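Local coordinates for protein mediator of RNA polymerase II transcription subunit 18 (Schizosaccharomyces pombe, PDB 3C0T) that serves as a component of the Mediator complex, the coactivator that bridges gene-specific regulators and the basal RNA polymerase II transcription machinery, at residues S12-F15 against E16-N20; S60-E63 against S64-E67; S108-E111 against F112-M116. One frame throughout, in Å; residues are numbered along the deposited sequence.

Contact 1 (S12-F15 against E16-N20); sequences SRRF and EAVVN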
loop_
_atom_site.group_PDB
_atom_site.type_symbol
_atom_site.label_atom_id
_atom_site.label_comp_id
_atom_site.label_asym_id
_atom_site.label_seq_id
_atom_site.Cartn_x
_atom_site.Cartn_y
_atom_site.Cartn_z
ATOM N N SER A 12 11.530 -12.577 -5.220
ATOM C CA SER A 12 12.095 -11.902 -6.378
ATOM C C SER A 12 12.368 -12.838 -7.563
ATOM O O SER A 12 12.197 -12.453 -8.726
ATOM C CB SER A 12 13.385 -11.189 -5.970
ATOM O OG SER A 12 13.808 -10.328 -7.007
ATOM N N ARG A 13 12.795 -14.065 -7.280
ATOM C CA ARG A 13 13.080 -15.021 -8.350
ATOM C C ARG A 13 11.841 -15.441 -9.139
ATOM O O ARG A 13 11.947 -15.836 -10.299
ATOM C CB ARG A 13 13.782 -16.269 -7.796
ATOM C CG ARG A 13 13.246 -16.762 -6.453
ATOM C CD ARG A 13 13.808 -18.138 -6.118
ATOM N NE ARG A 13 13.123 -19.176 -6.882
ATOM C CZ ARG A 13 12.019 -19.795 -6.472
ATOM N NH1 ARG A 13 11.482 -19.484 -5.294
ATOM N NH2 ARG A 13 11.434 -20.703 -7.248
ATOM N N ARG A 14 10.667 -15.350 -8.526
ATOM C CA ARG A 14 9.442 -15.744 -9.215
ATOM C C ARG A 14 8.673 -14.578 -9.830
ATOM O O ARG A 14 7.653 -14.782 -10.494
ATOM C CB ARG A 14 8.529 -16.507 -8.260
ATOM C CG ARG A 14 9.068 -17.869 -7.858
ATOM C CD ARG A 14 8.051 -18.602 -7.014
ATOM N NE ARG A 14 6.773 -18.671 -7.713
ATOM C CZ ARG A 14 5.599 -18.405 -7.148
ATOM N NH1 ARG A 14 5.536 -18.053 -5.868
ATOM N NH2 ARG A 14 4.492 -18.475 -7.874
ATOM N N PHE A 15 9.173 -13.364 -9.631
ATOM C CA PHE A 15 8.518 -12.175 -10.157
ATOM C C PHE A 15 8.100 -12.261 -11.623
ATOM O O PHE A 15 6.940 -12.012 -11.959
ATOM C CB PHE A 15 9.411 -10.948 -9.974
ATOM C CG PHE A 15 8.802 -9.674 -10.504
ATOM C CD1 PHE A 15 7.849 -8.980 -9.762
ATOM C CD2 PHE A 15 9.160 -9.184 -11.758
ATOM C CE1 PHE A 15 7.260 -7.816 -10.259
ATOM C CE2 PHE A 15 8.575 -8.016 -12.268
ATOM C CZ PHE A 15 7.625 -7.333 -11.518
ATOM N N GLU A 16 9.035 -12.599 -12.502
ATOM C CA GLU A 16 8.702 -12.659 -13.919
ATOM C C GLU A 16 7.528 -13.596 -14.205
ATOM O O GLU A 16 6.570 -13.216 -14.881
ATOM C CB GLU A 16 9.918 -13.093 -14.745
ATOM C CG GLU A 16 9.724 -12.892 -16.249
ATOM C CD GLU A 16 10.907 -13.377 -17.087
ATOM O OE1 GLU A 16 11.068 -12.871 -18.230
ATOM O OE2 GLU A 16 11.658 -14.263 -16.609
ATOM N N ALA A 17 7.606 -14.816 -13.680
ATOM C CA ALA A 17 6.562 -15.813 -13.902
ATOM C C ALA A 17 5.208 -15.409 -13.315
ATOM O O ALA A 17 4.160 -15.642 -13.931
ATOM C CB ALA A 17 7.003 -17.164 -13.327
ATOM N N VAL A 18 5.223 -14.806 -12.129
ATOM C CA VAL A 18 3.973 -14.405 -11.494
ATOM C C VAL A 18 3.312 -13.269 -12.247
ATOM O O VAL A 18 2.099 -13.270 -12.446
ATOM C CB VAL A 18 4.193 -14.009 -10.033
ATOM C CG1 VAL A 18 2.932 -13.365 -9.466
ATOM C CG2 VAL A 18 4.553 -15.257 -9.226
ATOM N N VAL A 19 4.109 -12.306 -12.686
ATOM C CA VAL A 19 3.566 -11.186 -13.430
ATOM C C VAL A 19 2.946 -11.690 -14.725
ATOM O O VAL A 19 1.843 -11.278 -15.083
ATOM C CB VAL A 19 4.655 -10.130 -13.728
ATOM C CG1 VAL A 19 4.131 -9.083 -14.704
ATOM C CG2 VAL A 19 5.056 -9.451 -12.425
ATOM N N ASN A 20 3.635 -12.582 -15.432
ATOM C CA ASN A 20 3.066 -13.109 -16.672
ATOM C C ASN A 20 1.759 -13.858 -16.374
ATOM O O ASN A 20 0.803 -13.769 -17.147
ATOM C CB ASN A 20 4.053 -14.039 -17.383
ATOM C CG ASN A 20 5.200 -13.281 -18.046
ATOM O OD1 ASN A 20 5.009 -12.185 -18.595
ATOM N ND2 ASN A 20 6.393 -13.873 -18.018
HETATM O O HOH W 1 11.922 -12.894 -11.726
HETATM O O HOH W 2 10.324 -16.085 -12.733
#
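Arg-14 and Phe-15 open the first helical turn running into 16-20, and their carbonyls take the first two i to i+4 bonds. Val-18 N reaches Arg-14 O at 2.9 Å and Val-19 N meets Phe-15 O in a nearly straight bond. One step earlier no direct i to i+4 bond forms, and a water stands between the two groups: one molecule donates to Ser-12 O and accepts from Glu-16 N, while a second joins Arg-13 O to Ala-17 N in the same way. Two amides of the first turn thus gain an acceptor through solvent.

The side chains follow the same i, i+4 spacing. With CG anti to the backbone N (chi1 180°), the Phe-15 ring projects along the helix flank, where Val-19 CG2 sits over one face. That methyl lies 3.6 Å from the ring centroid and 19° off the normal, a CH-pi contact; its closest ring atoms include Phe-15 CZ, 3.5 Å from Val-19 CG2, so it is displaced toward the rim. Replacing the phenylalanine with an alanine would probably leave the Val-19 methyl without its aromatic cover and open a gap beside Trp-165, whose ring stacks on Phe-15. Val-19 in turn touches Leu-129 and Tyr-131 of strand 118-133. On another flank, Val-18 CG2 lies over one face of the Arg-14 guanidinium, 3.5 Å from Arg-14 NH2. The Arg-14 side chain bends at chi3 (54°) to bring the group there, and the same NH2 is hydrogen-bonded to Phe-199 O, which probably helps to hold the group in this direction.

Amides that bond to water, giving way to regular i to i+4 bonds, mark the N-terminal turn of an alpha-helix, here helix 15-25, whose Phe-15 and Val-19 side chains pack on the antiparallel sheet.

Contact 2 (S60-E63 against S64-E67); sequences SNIE and SHDE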
loop_
_atom_site.group_PDB
_atom_site.type_symbol
_atom_site.label_atom_id
_atom_site.label_comp_id
_atom_site.label_asym_id
_atom_site.label_seq_id
_atom_site.Cartn_x
_atom_site.Cartn_y
_atom_site.Cartn_z
ATOM N N SER A 60 1.342 10.734 -3.057
ATOM C CA SER A 60 1.457 11.515 -4.269
ATOM C C SER A 60 1.857 10.577 -5.397
ATOM O O SER A 60 2.772 9.761 -5.246
ATOM C CB SER A 60 2.520 12.596 -4.111
ATOM O OG SER A 60 2.835 13.155 -5.371
ATOM N N ASN A 61 1.160 10.675 -6.519
ATOM C CA ASN A 61 1.486 9.849 -7.671
ATOM C C ASN A 61 2.664 10.518 -8.381
ATOM O O ASN A 61 2.493 11.517 -9.077
ATOM C CB ASN A 61 0.276 9.749 -8.603
ATOM C CG ASN A 61 0.553 8.905 -9.833
ATOM O OD1 ASN A 61 -0.343 8.652 -10.641
ATOM N ND2 ASN A 61 1.797 8.467 -9.984
ATOM N N ILE A 62 3.865 9.987 -8.194
ATOM C CA ILE A 62 5.032 10.586 -8.827
ATOM C C ILE A 62 5.241 10.092 -10.243
ATOM O O ILE A 62 6.151 10.533 -10.938
ATOM C CB ILE A 62 6.315 10.366 -7.994
ATOM C CG1 ILE A 62 6.454 8.902 -7.593
ATOM C CG2 ILE A 62 6.272 11.257 -6.764
ATOM C CD1 ILE A 62 7.679 8.623 -6.743
ATOM N N GLU A 63 4.379 9.180 -10.672
ATOM C CA GLU A 63 4.440 8.640 -12.024
ATOM C C GLU A 63 4.175 9.790 -12.996
ATOM O O GLU A 63 4.548 9.727 -14.168
ATOM C CB GLU A 63 3.384 7.539 -12.181
ATOM C CG GLU A 63 3.085 7.103 -13.605
ATOM C CD GLU A 63 4.296 6.557 -14.331
ATOM O OE1 GLU A 63 4.112 5.986 -15.427
ATOM O OE2 GLU A 63 5.427 6.705 -13.821
ATOM N N SER A 64 3.543 10.846 -12.483
ATOM C CA SER A 64 3.213 12.034 -13.268
ATOM C C SER A 64 4.018 13.251 -12.801
ATOM O O SER A 64 3.446 14.286 -12.439
ATOM C CB SER A 64 1.715 12.347 -13.147
ATOM O OG SER A 64 1.375 12.728 -11.824
ATOM N N HIS A 65 5.344 13.120 -12.814
ATOM C CA HIS A 65 6.239 14.199 -12.395
ATOM C C HIS A 65 7.577 14.167 -13.119
ATOM O O HIS A 65 8.003 13.123 -13.622
ATOM C CB HIS A 65 6.521 14.119 -10.893
ATOM C CG HIS A 65 5.495 14.792 -10.043
ATOM N ND1 HIS A 65 5.224 16.139 -10.136
ATOM C CD2 HIS A 65 4.678 14.306 -9.077
ATOM C CE1 HIS A 65 4.282 16.455 -9.265
ATOM N NE2 HIS A 65 3.933 15.361 -8.611
ATOM N N ASP A 66 8.233 15.323 -13.158
ATOM C CA ASP A 66 9.547 15.444 -13.772
ATOM C C ASP A 66 10.518 15.204 -12.630
ATOM O O ASP A 66 10.520 15.957 -11.653
ATOM C CB ASP A 66 9.780 16.856 -14.319
ATOM C CG ASP A 66 8.730 17.279 -15.326
ATOM O OD1 ASP A 66 8.859 18.399 -15.874
ATOM O OD2 ASP A 66 7.778 16.500 -15.569
ATOM N N GLU A 67 11.331 14.159 -12.735
ATOM C CA GLU A 67 12.291 13.867 -11.680
ATOM C C GLU A 67 13.228 15.060 -11.547
ATOM O O GLU A 67 13.943 15.201 -10.555
ATOM C CB GLU A 67 13.087 12.611 -12.021
ATOM C CG GLU A 67 14.130 12.807 -13.096
ATOM C CD GLU A 67 14.873 11.529 -13.403
ATOM O OE1 GLU A 67 15.927 11.604 -14.068
ATOM O OE2 GLU A 67 14.395 10.451 -12.980
#
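His-65 turns its imidazole back over the end of strand 56-61, presenting an edge to the residues it has just left. Ile-62 CA lies in the plane of the ring at that edge, 3.7 Å from His-65 CD2, and the Ile-62 and His-65 side chains cross at about a right angle. Their closest side-chain atoms, Ile-62 CG2 and His-65 CD2, are 4.1 Å apart, a loose van der Waals touch. The same CD2 corner comes within 3.5 Å of Asn-61 O, which approaches the ring obliquely. Farther round the rim, Ser-60 OG stands near the ring plane on the NE2 side. Placing CG beside the backbone N and anti to the carbonyl carbon (chi1 -85°) folds the imidazole back along the chain; at the root of the side chain, His-65 CB rests 3.6 Å from Ile-62 O.

A different kind of grip is supplied by Ser-64. Its hydroxyl is held between its own backbone N and carbonyl carbon (chi1 66°), which swings OG inward to donate to Asn-61 O over 3.2 Å. The donor stands 31° out of the carbonyl plane, so the bond is tilted as well as long. Asn-61 O consequently has the serine hydroxyl as its donor and the imidazole carbon as a neighbour, and the bend of the chain is lined by both residues that follow Glu-63.

Strand 27-41 flanks this turn: Ser-60 still pairs through its backbone with Phe-35, Ile-62 packs on Leu-33 and Phe-35, and a weak bond joins Glu-63 OE1 and Thr-31 OG1. Ile-152 also meets Ile-62, while Trp-72 and Thr-76, in the loop leading to strand 78-83, touch Ser-60.

Contact 3 (S108-E111 against F112-M116); sequences SVTE and FVEKM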
loop_
_atom_site.group_PDB
_atom_site.type_symbol
_atom_site.label_atom_id
_atom_site.label_comp_id
_atom_site.label_asym_id
_atom_site.label_seq_id
_atom_site.Cartn_x
_atom_site.Cartn_y
_atom_site.Cartn_z
ATOM N N SER A 108 1.435 23.917 -0.269
ATOM C CA SER A 108 2.200 22.833 0.333
ATOM C C SER A 108 1.396 22.153 1.436
ATOM O O SER A 108 1.384 22.608 2.584
ATOM C CB SER A 108 3.517 23.365 0.903
ATOM O OG SER A 108 4.252 22.330 1.533
ATOM N N VAL A 109 0.726 21.064 1.072
ATOM C CA VAL A 109 -0.086 20.293 2.004
ATOM C C VAL A 109 0.709 19.899 3.246
ATOM O O VAL A 109 0.219 19.975 4.368
ATOM C CB VAL A 109 -0.606 19.026 1.323
ATOM C CG1 VAL A 109 -1.347 18.160 2.328
ATOM C CG2 VAL A 109 -1.508 19.410 0.160
ATOM N N THR A 110 1.941 19.467 3.021
ATOM C CA THR A 110 2.850 19.062 4.084
ATOM C C THR A 110 2.839 20.018 5.269
ATOM O O THR A 110 2.696 19.599 6.417
ATOM C CB THR A 110 4.288 18.964 3.530
ATOM O OG1 THR A 110 4.451 17.696 2.888
ATOM C CG2 THR A 110 5.326 19.139 4.632
ATOM N N GLU A 111 2.999 21.304 4.983
ATOM C CA GLU A 111 3.027 22.314 6.028
ATOM C C GLU A 111 1.667 22.513 6.677
ATOM O O GLU A 111 1.577 22.825 7.865
ATOM C CB GLU A 111 3.554 23.624 5.447
ATOM C CG GLU A 111 4.969 23.462 4.895
ATOM C CD GLU A 111 5.473 24.667 4.120
ATOM O OE1 GLU A 111 6.638 24.620 3.662
ATOM O OE2 GLU A 111 4.715 25.653 3.964
ATOM N N PHE A 112 0.603 22.320 5.905
ATOM C CA PHE A 112 -0.736 22.475 6.451
ATOM C C PHE A 112 -1.000 21.414 7.509
ATOM O O PHE A 112 -1.602 21.699 8.545
ATOM C CB PHE A 112 -1.796 22.346 5.361
ATOM C CG PHE A 112 -3.192 22.595 5.853
ATOM C CD1 PHE A 112 -3.719 23.883 5.871
ATOM C CD2 PHE A 112 -3.973 21.545 6.326
ATOM C CE1 PHE A 112 -5.006 24.121 6.351
ATOM C CE2 PHE A 112 -5.258 21.771 6.809
ATOM C CZ PHE A 112 -5.778 23.061 6.822
ATOM N N VAL A 113 -0.558 20.186 7.252
ATOM C CA VAL A 113 -0.789 19.123 8.219
ATOM C C VAL A 113 0.043 19.345 9.477
ATOM O O VAL A 113 -0.364 18.946 10.570
ATOM C CB VAL A 113 -0.487 17.722 7.631
ATOM C CG1 VAL A 113 -1.130 17.584 6.251
ATOM C CG2 VAL A 113 1.000 17.492 7.573
ATOM N N GLU A 114 1.205 19.977 9.335
ATOM C CA GLU A 114 2.038 20.253 10.502
ATOM C C GLU A 114 1.316 21.305 11.336
ATOM O O GLU A 114 1.350 21.261 12.565
ATOM C CB GLU A 114 3.421 20.769 10.090
ATOM C CG GLU A 114 4.208 19.783 9.252
ATOM C CD GLU A 114 5.597 20.280 8.889
ATOM O OE1 GLU A 114 5.725 21.446 8.454
ATOM O OE2 GLU A 114 6.564 19.498 9.027
ATOM N N LYS A 115 0.658 22.246 10.662
ATOM C CA LYS A 115 -0.087 23.289 11.358
ATOM C C LYS A 115 -1.217 22.682 12.178
ATOM O O LYS A 115 -1.565 23.191 13.241
ATOM C CB LYS A 115 -0.676 24.290 10.370
ATOM C CG LYS A 115 0.137 25.559 10.187
ATOM C CD LYS A 115 1.436 25.315 9.436
ATOM C CE LYS A 115 2.082 26.642 9.042
ATOM N NZ LYS A 115 3.288 26.459 8.188
ATOM N N MET A 116 -1.794 21.595 11.678
ATOM C CA MET A 116 -2.878 20.918 12.379
ATOM C C MET A 116 -2.378 20.213 13.631
ATOM O O MET A 116 -3.172 19.666 14.393
ATOM C CB MET A 116 -3.541 19.883 11.473
ATOM C CG MET A 116 -4.344 20.452 10.325
ATOM S SD MET A 116 -5.245 19.128 9.496
ATOM C CE MET A 116 -4.036 18.636 8.273
#
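Val-109 and Val-113 face the protein from successive turns of one short helix, their CG1 methyls 4.0 Å apart where the side chains cross. Beneath them Val-113 N donates to Val-109 O over 3.0 Å, with the donor lying almost in line with the carbonyl bond. Val-113 has CG1 anti to its carbonyl carbon, beside the backbone N (chi1 -47°), which points this methyl back toward Val-109 and leaves it 3.3 Å from Val-109 O. Both valines are buried, and Val-113, together with Thr-110 and Glu-114, also rests on Tyr-39 of strand 27-41. Thr-110 additionally reaches Arg-150, and Ser-108, at the N-cap position, touches Lys-74.

Helix 109-115 thus bridges strands 95-104 and 118-133 along the chain while laying one flank, through Thr-110, Val-113 and Glu-114, on a third, strand 27-41, a short helix packed on the antiparallel sheet of the Med18 fold. Its ladder continues with Glu-114 N to Thr-110 O and Lys-115 N to Glu-111 O, the latter at 3.0 Å. The start is slacker: Phe-112 N divides its hydrogen between Ser-108 O and Val-109 O, and both bonds are weak.

The outer flank, carrying Glu-111, Phe-112 and Lys-115, is exposed and more loosely joined. The carboxylates of Glu-111 and Glu-114 have planes only 14° apart, but Glu-111 OE1 and Glu-114 OE1 remain 5.8 Å from each other, and the Glu-114 carboxylate oxygen OE1 lies by the stem of Glu-111, 4.2 Å from Glu-111 CG. Lys-115 bends at chi2 (71°) and doubles back along the helix, yet its ammonium NZ stops 4.5 Å from Glu-111 OE2, beyond a salt bridge. The opposite charges probably attract one another across this distance without fixing either end in place.

Overall arrangement
All three contacts are local, formed by residues a few positions apart, and they satisfy backbone groups in different ways according to place. Contacts 1 and 3 both lie on helices and use the same backbone ladder, yet their centres are about 40 Å apart, on opposite sides of the chain's centre. Contact 1 is at the surface and adds an aromatic-methyl touch and bridging waters; contact 3 is partly buried, with a valine pair inside and loosely associated charges outside. Contact 2, also partly buried, replaces the ladder by a serine hydroxyl and an imidazole edge at a strand end. Contacts 2 and 3, about 9 Å apart at nearest atoms, both lean on strand 27-41, whereas contact 1 meets strands 118-133 and 165-173.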